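Local coordinates for uncharacterized protein (Bacteroides thetaiotaomicron VPI-5482, PDB 3KNY) that is of unknown function but, as a two-domain protein of the BT_3535-like family and a probable lipoprotein, is likely to sit at the bacterial cell envelope, at residues E44-M49 / D74-I79; S50-I55 / G86-Y91; K186-A191 / T213-P218. All coordinates share one frame; numbering follows the deposited sequence.

Contacts 1 and 2 alternate along the chain: helix 40-49 runs into strand 53-55, and helix 66-84 into the loop that holds Gly86-Tyr91, and each element of the first pair meets its counterpart in the second. Contact 3 comes later, within the hairpin that ends the chain. Centre to centre, contact 1 lies about 10 Å from contact 2 and 14 Å from contact 3, with 13 Å between contacts 2 and 3. Contacts 2 and 3 reach the same mixed sheet, where strand 93-97 lies between strands 53-55 and 204-217. Ile79, Tyr53 and Leu188 touch one another, giving the three contacts a continuous apolar core between helices and sheet.

Contact 1 (E44-M49 / D74-I79); sequences ELWRTM and DCINNI
Helices 40-49 and 66-84 pack against each other on one side of the mixed sheet, and Leu45, Trp46 and Met49 of the first meet Ile76, Asn77 and Ile79 of the second. The segment axes approach to 9.7 Å at 51°, an inclined crossing, with side chains of both helices filling the space between. Ile76 lies at the middle of it. Its CG2 points at the root of Leu45, 3.6 Å from CB. With CG1 anti to the carbonyl carbon (chi1 -75°), the other branch is directed to the indole, and CG1 comes within 3.6 Å of Trp46 CH2 at the six-membered end of the ring, the two side chains crossing at about a right angle. Met49, built as selenomethionine, bends at chi2 and runs across Ile79, its SE 3.4 Å from Ile79 CG2; a long, unbranched and flexible chain suits this spot, since it can follow the surfaces of two isoleucines at once. At the border with solvent, Asn77 OD1 lies 4.0 Å from Leu45 CD2, a loose touch that suits an amide at an exposed edge. On the outer side of helix 40-49, Glu44 and Arg47 form a salt bridge, Arg47 NE to Glu44 OE2 at 2.7 Å. Ile55, Leu95 and Ile97 of the sheet strands pack on Trp46 and Met49. What joins the two helices here is therefore apolar packing, so the contact should depend on shape and on exclusion of water more than on any directional bond.

Contact 2 (S50-I55 / G86-Y91); sequences SSRYEI and GQINKY
Arg52 reaches across to the backbone of Ile88, Asn89 and Lys90, while Glu54 and Tyr91 meet at nearly perpendicular planes. The arginine chain bends at chi2 (-74°), which carries its guanidinium alongside the loop. NE donates to Ile88 O at 2.6 Å with an N-H...O angle of 149°, the oxygen sitting at the edge of the group and tilted slightly from its plane. Asn89 O lies over one guanidinium face, offset toward the rim. From the same group NH1 turns back to Ser51 O at 3.0 Å, a bond made within the guanidinium plane but from above the carbonyl plane. Two carbonyls thus fix the rotation of the head, and arginine suits the place because one flat group can donate both to the facing loop and to the carbonyl just before it in the chain. The aliphatic part is used as well: CG passes 4.2 Å from Ile88 CG2. The contact lies in a beta-alpha-beta crossover, in which strand 53-55 leads through helix 66-84 and the loop of 86-91 to its parallel neighbour 93-97; Gly86, the first residue beyond that helix, has the positive phi of a Schellman motif and turns the chain into the loop. At the far end Tyr91 has CG anti to the backbone N (chi1 174°), and the ring swings back so that OH donates to Glu54 OE1 at 2.7 Å. The carboxylate meets the ring at its edge, the planes 80° apart, and the hydroxyl comes from above the carboxylate plane. Buried Glu54 has OE2 hydrogen-bonded to Met15 N.

Contact 3 (K186-A191 / T213-P218); sequences KKLIAA and TGFMIP
Backbone bonds pair Ile189 with Met216 and Ala191 with Gly214, two antiparallel hydrogen-bonded pairs. Ile189 N gives to Met216 O at 3.0 Å and Met216 N returns to Ile189 O; Ala191 N and Gly214 O are joined at 2.9 Å, with Gly214 N donating back to Ala191 O. Between them Ala190 and Phe215 form a non-hydrogen-bonded pair, and CA-H...O contacts such as Phe215 CA to Ile189 O at 3.3 Å add to the backbone pairing. Apolar packing differs on the two faces. On the side of the sheet that carries Ala190 and Phe215, CD2 of the Phe215 ring is touched by Leu188 CD1 at 3.6 Å, the two side chains crossing at about a right angle, and Ala190 CB fits 3.7 Å from Phe215 CE2; alanine is small enough to leave the ring its place. Replacing Phe215 by an alanine would probably open a gap beside Leu188 CD1 and Ala190 CB, which would lose the ring they pack on. On the other side Met216, a selenomethionine bent at chi3 (-84°), brings CE to Ile189 CG2 at 3.6 Å and on to Ala191 CB, against which strand 140-149 packs. Pro218 CB touches Ile189 CD1 as the two side chains slide past each other. The pair is the open end of the hairpin 188-201/204-217, the last strands of the chain; where the chain enters the first, Lys187 and Leu188 both face Asp183 in a G1 beta bulge, with Lys187 in left-handed conformation. Charged groups flank the pairing. Lys186 extends toward Phe215, NZ 4.1 Å from CE2, yet its salt bridge is to Glu92. At the C-terminal carboxylate, Pro218 OXT makes a salt bridge to Lys126 and a hydrogen bond to Tyr147, and O is hydrogen-bonded to Arg68.

Contact 1 (E44-M49 / D74-I79)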
loop_
_atom_site.group_PDB
_atom_site.type_symbol
_atom_site.label_atom_id
_atom_site.label_comp_id
_atom_site.label_asym_id
_atom_site.label_seq_id
_atom_site.Cartn_x
_atom_site.Cartn_y
_atom_site.Cartn_z
ATOM N N GLU A 44 -9.642 0.847 -17.495
ATOM C CA GLU A 44 -9.849 2.288 -17.467
ATOM C C GLU A 44 -9.962 2.818 -16.040
ATOM O O GLU A 44 -9.512 3.923 -15.761
ATOM C CB GLU A 44 -11.090 2.683 -18.273
ATOM C CG GLU A 44 -10.861 3.908 -19.137
ATOM C CD GLU A 44 -9.708 3.704 -20.096
ATOM O OE1 GLU A 44 -9.587 2.581 -20.626
ATOM O OE2 GLU A 44 -8.913 4.648 -20.297
ATOM N N LEU A 45 -10.562 2.043 -15.143
ATOM C CA LEU A 45 -10.661 2.458 -13.759
ATOM C C LEU A 45 -9.236 2.470 -13.141
ATOM O O LEU A 45 -8.791 3.457 -12.539
ATOM C CB LEU A 45 -11.634 1.549 -12.998
ATOM C CG LEU A 45 -13.108 1.649 -13.411
ATOM C CD1 LEU A 45 -13.943 0.647 -12.654
ATOM C CD2 LEU A 45 -13.662 3.056 -13.223
ATOM N N TRP A 46 -8.497 1.396 -13.349
ATOM C CA TRP A 46 -7.107 1.382 -12.928
ATOM C C TRP A 46 -6.308 2.575 -13.469
ATOM O O TRP A 46 -5.545 3.193 -12.728
ATOM C CB TRP A 46 -6.450 0.064 -13.305
ATOM C CG TRP A 46 -7.022 -1.070 -12.511
ATOM C CD1 TRP A 46 -7.695 -2.148 -12.993
ATOM C CD2 TRP A 46 -7.025 -1.199 -11.088
ATOM N NE1 TRP A 46 -8.099 -2.955 -11.961
ATOM C CE2 TRP A 46 -7.702 -2.399 -10.779
ATOM C CE3 TRP A 46 -6.518 -0.420 -10.040
ATOM C CZ2 TRP A 46 -7.874 -2.852 -9.466
ATOM C CZ3 TRP A 46 -6.696 -0.865 -8.733
ATOM C CH2 TRP A 46 -7.363 -2.071 -8.457
ATOM N N ARG A 47 -6.474 2.914 -14.743
ATOM C CA ARG A 47 -5.803 4.107 -15.256
ATOM C C ARG A 47 -6.145 5.330 -14.392
ATOM O O ARG A 47 -5.246 6.082 -14.024
ATOM C CB ARG A 47 -6.150 4.398 -16.725
ATOM C CG ARG A 47 -5.376 5.621 -17.287
ATOM C CD ARG A 47 -6.032 6.246 -18.502
ATOM N NE ARG A 47 -6.382 5.218 -19.465
ATOM C CZ ARG A 47 -5.505 4.570 -20.225
ATOM N NH1 ARG A 47 -4.200 4.846 -20.152
ATOM N NH2 ARG A 47 -5.937 3.635 -21.066
ATOM N N THR A 48 -7.431 5.532 -14.091
ATOM C CA THR A 48 -7.861 6.664 -13.241
ATOM C C THR A 48 -7.201 6.596 -11.851
ATOM O O THR A 48 -6.711 7.583 -11.300
ATOM C CB THR A 48 -9.400 6.668 -13.040
ATOM O OG1 THR A 48 -10.041 6.973 -14.278
ATOM C CG2 THR A 48 -9.828 7.693 -11.952
HETATM N N MSE A 49 -7.209 5.383 -11.326
HETATM C CA MSE A 49 -6.729 5.058 -10.006
HETATM C C MSE A 49 -5.222 5.304 -9.943
HETATM O O MSE A 49 -4.717 5.826 -8.954
HETATM C CB MSE A 49 -7.076 3.583 -9.750
HETATM C CG MSE A 49 -7.382 3.251 -8.350
HETATM SE SE MSE A 49 -9.030 3.978 -7.598
HETATM C CE MSE A 49 -8.439 3.329 -5.853
ATOM N N ASP A 74 -16.312 -2.565 -7.127
ATOM C CA ASP A 74 -17.247 -1.648 -6.466
ATOM C C ASP A 74 -16.464 -0.562 -5.744
ATOM O O ASP A 74 -16.819 0.614 -5.769
ATOM C CB ASP A 74 -18.117 -2.378 -5.438
ATOM C CG ASP A 74 -19.351 -3.024 -6.051
ATOM O OD1 ASP A 74 -19.565 -2.891 -7.272
ATOM O OD2 ASP A 74 -20.119 -3.660 -5.297
ATOM N N CYS A 75 -15.378 -0.984 -5.114
ATOM C CA CYS A 75 -14.527 -0.106 -4.353
ATOM C C CYS A 75 -13.804 0.922 -5.225
ATOM O O CYS A 75 -13.903 2.133 -4.998
ATOM C CB CYS A 75 -13.527 -0.973 -3.602
ATOM S SG CYS A 75 -12.357 -0.020 -2.693
ATOM N N ILE A 76 -13.068 0.404 -6.202
ATOM C CA ILE A 76 -12.315 1.184 -7.193
ATOM C C ILE A 76 -13.231 2.134 -7.939
ATOM O O ILE A 76 -12.853 3.249 -8.270
ATOM C CB ILE A 76 -11.629 0.183 -8.188
ATOM C CG1 ILE A 76 -10.437 -0.470 -7.502
ATOM C CG2 ILE A 76 -11.162 0.827 -9.470
ATOM C CD1 ILE A 76 -9.432 0.541 -6.937
ATOM N N ASN A 77 -14.455 1.690 -8.198
ATOM C CA ASN A 77 -15.415 2.518 -8.926
ATOM C C ASN A 77 -15.766 3.750 -8.116
ATOM O O ASN A 77 -15.751 4.880 -8.617
ATOM C CB ASN A 77 -16.701 1.748 -9.258
ATOM C CG ASN A 77 -17.562 2.487 -10.266
ATOM O OD1 ASN A 77 -17.183 2.606 -11.427
ATOM N ND2 ASN A 77 -18.702 3.012 -9.827
ATOM N N ASN A 78 -16.075 3.505 -6.855
ATOM C CA ASN A 78 -16.405 4.548 -5.909
ATOM C C ASN A 78 -15.250 5.544 -5.770
ATOM O O ASN A 78 -15.462 6.755 -5.824
ATOM C CB ASN A 78 -16.776 3.871 -4.581
ATOM C CG ASN A 78 -16.635 4.771 -3.395
ATOM O OD1 ASN A 78 -17.433 5.699 -3.225
ATOM N ND2 ASN A 78 -15.615 4.496 -2.541
ATOM N N ILE A 79 -14.028 5.038 -5.620
ATOM C CA ILE A 79 -12.860 5.917 -5.484
ATOM C C ILE A 79 -12.660 6.768 -6.754
ATOM O O ILE A 79 -12.415 7.972 -6.668
ATOM C CB ILE A 79 -11.554 5.113 -5.127
ATOM C CG1 ILE A 79 -11.691 4.483 -3.735
ATOM C CG2 ILE A 79 -10.328 6.022 -5.171
ATOM C CD1 ILE A 79 -10.755 3.320 -3.452
#

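Contact 2 (S50-I55 / G86-Y91)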
loop_
_atom_site.group_PDB
_atom_site.type_symbol
_atom_site.label_atom_id
_atom_site.label_comp_id
_atom_site.label_asym_id
_atom_site.label_seq_id
_atom_site.Cartn_x
_atom_site.Cartn_y
_atom_site.Cartn_z
ATOM N N SER A 50 -4.513 4.983 -11.027
ATOM C CA SER A 50 -3.050 5.129 -11.060
ATOM C C SER A 50 -2.620 6.593 -11.111
ATOM O O SER A 50 -1.431 6.890 -11.030
ATOM C CB SER A 50 -2.433 4.375 -12.253
ATOM O OG SER A 50 -2.548 5.133 -13.452
ATOM N N SER A 51 -3.577 7.504 -11.265
ATOM C CA SER A 51 -3.261 8.929 -11.264
ATOM C C SER A 51 -3.148 9.465 -9.839
ATOM O O SER A 51 -2.760 10.612 -9.649
ATOM C CB SER A 51 -4.345 9.709 -11.984
ATOM O OG SER A 51 -5.502 9.815 -11.182
ATOM N N ARG A 52 -3.540 8.656 -8.853
ATOM C CA ARG A 52 -3.506 9.071 -7.433
ATOM C C ARG A 52 -2.826 8.084 -6.506
ATOM O O ARG A 52 -2.437 8.472 -5.405
ATOM C CB ARG A 52 -4.922 9.274 -6.896
ATOM C CG ARG A 52 -5.705 10.326 -7.614
ATOM C CD ARG A 52 -5.222 11.702 -7.245
ATOM N NE ARG A 52 -6.080 12.683 -7.876
ATOM C CZ ARG A 52 -5.965 13.069 -9.137
ATOM N NH1 ARG A 52 -4.990 12.584 -9.902
ATOM N NH2 ARG A 52 -6.831 13.956 -9.631
ATOM N N TYR A 53 -2.713 6.827 -6.928
ATOM C CA TYR A 53 -2.174 5.763 -6.086
ATOM C C TYR A 53 -1.074 5.031 -6.832
ATOM O O TYR A 53 -1.145 4.865 -8.058
ATOM C CB TYR A 53 -3.256 4.735 -5.738
ATOM C CG TYR A 53 -4.405 5.249 -4.925
ATOM C CD1 TYR A 53 -5.514 5.844 -5.533
ATOM C CD2 TYR A 53 -4.401 5.121 -3.529
ATOM C CE1 TYR A 53 -6.589 6.315 -4.763
ATOM C CE2 TYR A 53 -5.460 5.589 -2.755
ATOM C CZ TYR A 53 -6.548 6.180 -3.368
ATOM O OH TYR A 53 -7.579 6.630 -2.585
ATOM N N GLU A 54 -0.066 4.588 -6.098
ATOM C CA GLU A 54 0.957 3.761 -6.673
ATOM C C GLU A 54 0.574 2.371 -6.254
ATOM O O GLU A 54 0.614 2.051 -5.072
ATOM C CB GLU A 54 2.334 4.195 -6.212
ATOM C CG GLU A 54 2.728 5.518 -6.886
ATOM C CD GLU A 54 3.976 6.159 -6.314
ATOM O OE1 GLU A 54 4.171 6.095 -5.063
ATOM O OE2 GLU A 54 4.737 6.751 -7.123
ATOM N N ILE A 55 0.186 1.562 -7.244
ATOM C CA ILE A 55 -0.582 0.338 -7.035
ATOM C C ILE A 55 0.243 -0.948 -7.183
ATOM O O ILE A 55 1.041 -1.101 -8.094
ATOM C CB ILE A 55 -1.780 0.304 -8.030
ATOM C CG1 ILE A 55 -2.612 1.590 -7.913
ATOM C CG2 ILE A 55 -2.660 -0.901 -7.786
ATOM C CD1 ILE A 55 -3.775 1.743 -8.932
ATOM N N GLY A 86 -13.308 15.642 -8.394
ATOM C CA GLY A 86 -12.391 16.656 -7.860
ATOM C C GLY A 86 -12.059 16.473 -6.384
ATOM O O GLY A 86 -11.323 17.265 -5.795
ATOM N N GLN A 87 -12.551 15.390 -5.799
ATOM C CA GLN A 87 -12.507 15.205 -4.361
ATOM C C GLN A 87 -11.240 14.538 -3.839
ATOM O O GLN A 87 -10.783 14.870 -2.757
ATOM C CB GLN A 87 -13.713 14.394 -3.970
ATOM C CG GLN A 87 -13.864 14.160 -2.519
ATOM C CD GLN A 87 -15.120 13.364 -2.240
ATOM O OE1 GLN A 87 -15.149 12.574 -1.295
ATOM N NE2 GLN A 87 -16.167 13.548 -3.075
ATOM N N ILE A 88 -10.706 13.561 -4.568
ATOM C CA ILE A 88 -9.382 13.002 -4.275
ATOM C C ILE A 88 -8.501 13.571 -5.379
ATOM O O ILE A 88 -8.229 12.915 -6.385
ATOM C CB ILE A 88 -9.363 11.462 -4.311
ATOM C CG1 ILE A 88 -10.297 10.904 -3.242
ATOM C CG2 ILE A 88 -7.933 10.933 -4.120
ATOM C CD1 ILE A 88 -10.719 9.471 -3.466
ATOM N N ASN A 89 -8.105 14.825 -5.189
ATOM C CA ASN A 89 -7.336 15.588 -6.171
ATOM C C ASN A 89 -5.784 15.519 -6.033
ATOM O O ASN A 89 -5.073 16.073 -6.866
ATOM C CB ASN A 89 -7.811 17.042 -6.127
ATOM C CG ASN A 89 -7.512 17.715 -4.786
ATOM O OD1 ASN A 89 -7.319 17.044 -3.775
ATOM N ND2 ASN A 89 -7.454 19.042 -4.780
ATOM N N LYS A 90 -5.267 14.841 -5.007
ATOM C CA LYS A 90 -3.813 14.763 -4.747
ATOM C C LYS A 90 -3.284 13.342 -4.603
ATOM O O LYS A 90 -4.026 12.417 -4.300
ATOM C CB LYS A 90 -3.471 15.466 -3.430
ATOM C CG LYS A 90 -3.488 16.973 -3.463
ATOM C CD LYS A 90 -3.227 17.561 -2.053
ATOM C CE LYS A 90 -4.521 17.713 -1.225
ATOM N NZ LYS A 90 -5.485 18.735 -1.782
ATOM N N TYR A 91 -1.976 13.189 -4.761
ATOM C CA TYR A 91 -1.313 11.914 -4.514
ATOM C C TYR A 91 -1.698 11.398 -3.142
ATOM O O TYR A 91 -1.571 12.124 -2.178
ATOM C CB TYR A 91 0.197 12.078 -4.530
ATOM C CG TYR A 91 0.928 10.810 -4.144
ATOM C CD1 TYR A 91 0.989 9.729 -5.013
ATOM C CD2 TYR A 91 1.533 10.684 -2.906
ATOM C CE1 TYR A 91 1.641 8.579 -4.659
ATOM C CE2 TYR A 91 2.183 9.531 -2.541
ATOM C CZ TYR A 91 2.255 8.484 -3.426
ATOM O OH TYR A 91 2.911 7.326 -3.062
#

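Contact 3 (K186-A191 / T213-P218)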
loop_
_atom_site.group_PDB
_atom_site.type_symbol
_atom_site.label_atom_id
_atom_site.label_comp_id
_atom_site.label_asym_id
_atom_site.label_seq_id
_atom_site.Cartn_x
_atom_site.Cartn_y
_atom_site.Cartn_z
ATOM N N LYS A 186 -13.887 6.058 1.314
ATOM C CA LYS A 186 -13.055 5.391 0.319
ATOM C C LYS A 186 -13.137 3.881 0.457
ATOM O O LYS A 186 -12.797 3.165 -0.476
ATOM C CB LYS A 186 -11.597 5.812 0.474
ATOM C CG LYS A 186 -11.363 7.314 0.463
ATOM C CD LYS A 186 -9.894 7.587 0.407
ATOM C CE LYS A 186 -9.540 9.024 0.662
ATOM N NZ LYS A 186 -8.147 9.059 1.146
ATOM N N LYS A 187 -13.578 3.407 1.625
ATOM C CA LYS A 187 -13.683 1.973 1.927
ATOM C C LYS A 187 -12.311 1.296 1.844
ATOM O O LYS A 187 -12.183 0.191 1.324
ATOM C CB LYS A 187 -14.719 1.302 1.018
ATOM C CG LYS A 187 -16.117 1.970 1.102
ATOM C CD LYS A 187 -17.117 1.467 0.025
ATOM C CE LYS A 187 -18.262 2.466 -0.196
ATOM N NZ LYS A 187 -18.632 3.170 1.085
ATOM N N LEU A 188 -11.293 1.989 2.365
ATOM C CA LEU A 188 -9.912 1.494 2.422
ATOM C C LEU A 188 -9.395 1.465 3.862
ATOM O O LEU A 188 -9.869 2.224 4.709
ATOM C CB LEU A 188 -8.992 2.425 1.622
ATOM C CG LEU A 188 -9.230 2.576 0.126
ATOM C CD1 LEU A 188 -8.271 3.636 -0.433
ATOM C CD2 LEU A 188 -9.034 1.242 -0.566
ATOM N N ILE A 189 -8.410 0.607 4.123
ATOM C CA ILE A 189 -7.635 0.659 5.361
ATOM C C ILE A 189 -6.425 1.517 5.051
ATOM O O ILE A 189 -5.829 1.314 4.030
ATOM C CB ILE A 189 -7.184 -0.739 5.801
ATOM C CG1 ILE A 189 -8.408 -1.613 6.131
ATOM C CG2 ILE A 189 -6.291 -0.676 7.020
ATOM C CD1 ILE A 189 -8.084 -3.099 6.354
ATOM N N ALA A 190 -6.112 2.505 5.906
ATOM C CA ALA A 190 -4.943 3.408 5.758
ATOM C C ALA A 190 -3.990 3.112 6.873
ATOM O O ALA A 190 -4.394 3.148 8.018
ATOM C CB ALA A 190 -5.340 4.874 5.863
ATOM N N ALA A 191 -2.735 2.819 6.539
ATOM C CA ALA A 191 -1.684 2.573 7.527
ATOM C C ALA A 191 -0.595 3.613 7.253
ATOM O O ALA A 191 -0.193 3.806 6.095
ATOM C CB ALA A 191 -1.116 1.129 7.399
ATOM N N THR A 213 2.222 6.616 3.699
ATOM C CA THR A 213 0.894 6.047 3.879
ATOM C C THR A 213 0.612 5.012 2.792
ATOM O O THR A 213 0.846 5.237 1.620
ATOM C CB THR A 213 -0.195 7.130 3.870
ATOM O OG1 THR A 213 0.009 8.025 4.972
ATOM C CG2 THR A 213 -1.590 6.533 4.002
ATOM N N GLY A 214 0.134 3.862 3.216
ATOM C CA GLY A 214 -0.268 2.826 2.327
ATOM C C GLY A 214 -1.727 2.489 2.577
ATOM O O GLY A 214 -2.193 2.473 3.731
ATOM N N PHE A 215 -2.435 2.209 1.482
ATOM C CA PHE A 215 -3.841 1.870 1.515
ATOM C C PHE A 215 -4.052 0.419 1.137
ATOM O O PHE A 215 -3.281 -0.165 0.385
ATOM C CB PHE A 215 -4.633 2.796 0.588
ATOM C CG PHE A 215 -4.683 4.227 1.066
ATOM C CD1 PHE A 215 -3.700 5.119 0.714
ATOM C CD2 PHE A 215 -5.700 4.657 1.918
ATOM C CE1 PHE A 215 -3.742 6.448 1.164
ATOM C CE2 PHE A 215 -5.755 5.965 2.381
ATOM C CZ PHE A 215 -4.762 6.865 1.996
HETATM N N MSE A 216 -5.114 -0.164 1.672
HETATM C CA MSE A 216 -5.407 -1.558 1.443
HETATM C C MSE A 216 -6.901 -1.755 1.155
HETATM O O MSE A 216 -7.755 -1.270 1.911
HETATM C CB MSE A 216 -4.978 -2.345 2.670
HETATM C CG MSE A 216 -3.497 -2.397 2.834
HETATM SE SE MSE A 216 -2.970 -3.163 4.513
HETATM C CE MSE A 216 -3.092 -1.628 5.679
ATOM N N ILE A 217 -7.218 -2.425 0.043
ATOM C CA ILE A 217 -8.602 -2.832 -0.192
ATOM C C ILE A 217 -8.818 -4.037 0.717
ATOM O O ILE A 217 -8.221 -5.093 0.494
ATOM C CB ILE A 217 -8.929 -3.215 -1.660
ATOM C CG1 ILE A 217 -8.746 -2.012 -2.592
ATOM C CG2 ILE A 217 -10.394 -3.721 -1.751
ATOM C CD1 ILE A 217 -9.336 -2.200 -4.007
ATOM N N PRO A 218 -9.654 -3.881 1.751
ATOM C CA PRO A 218 -9.875 -4.958 2.710
ATOM C C PRO A 218 -10.490 -6.185 2.059
ATOM O O PRO A 218 -11.329 -6.007 1.175
ATOM C CB PRO A 218 -10.868 -4.365 3.713
ATOM C CG PRO A 218 -11.310 -3.064 3.171
ATOM C CD PRO A 218 -10.580 -2.755 1.923
ATOM O OXT PRO A 218 -10.184 -7.336 2.394
#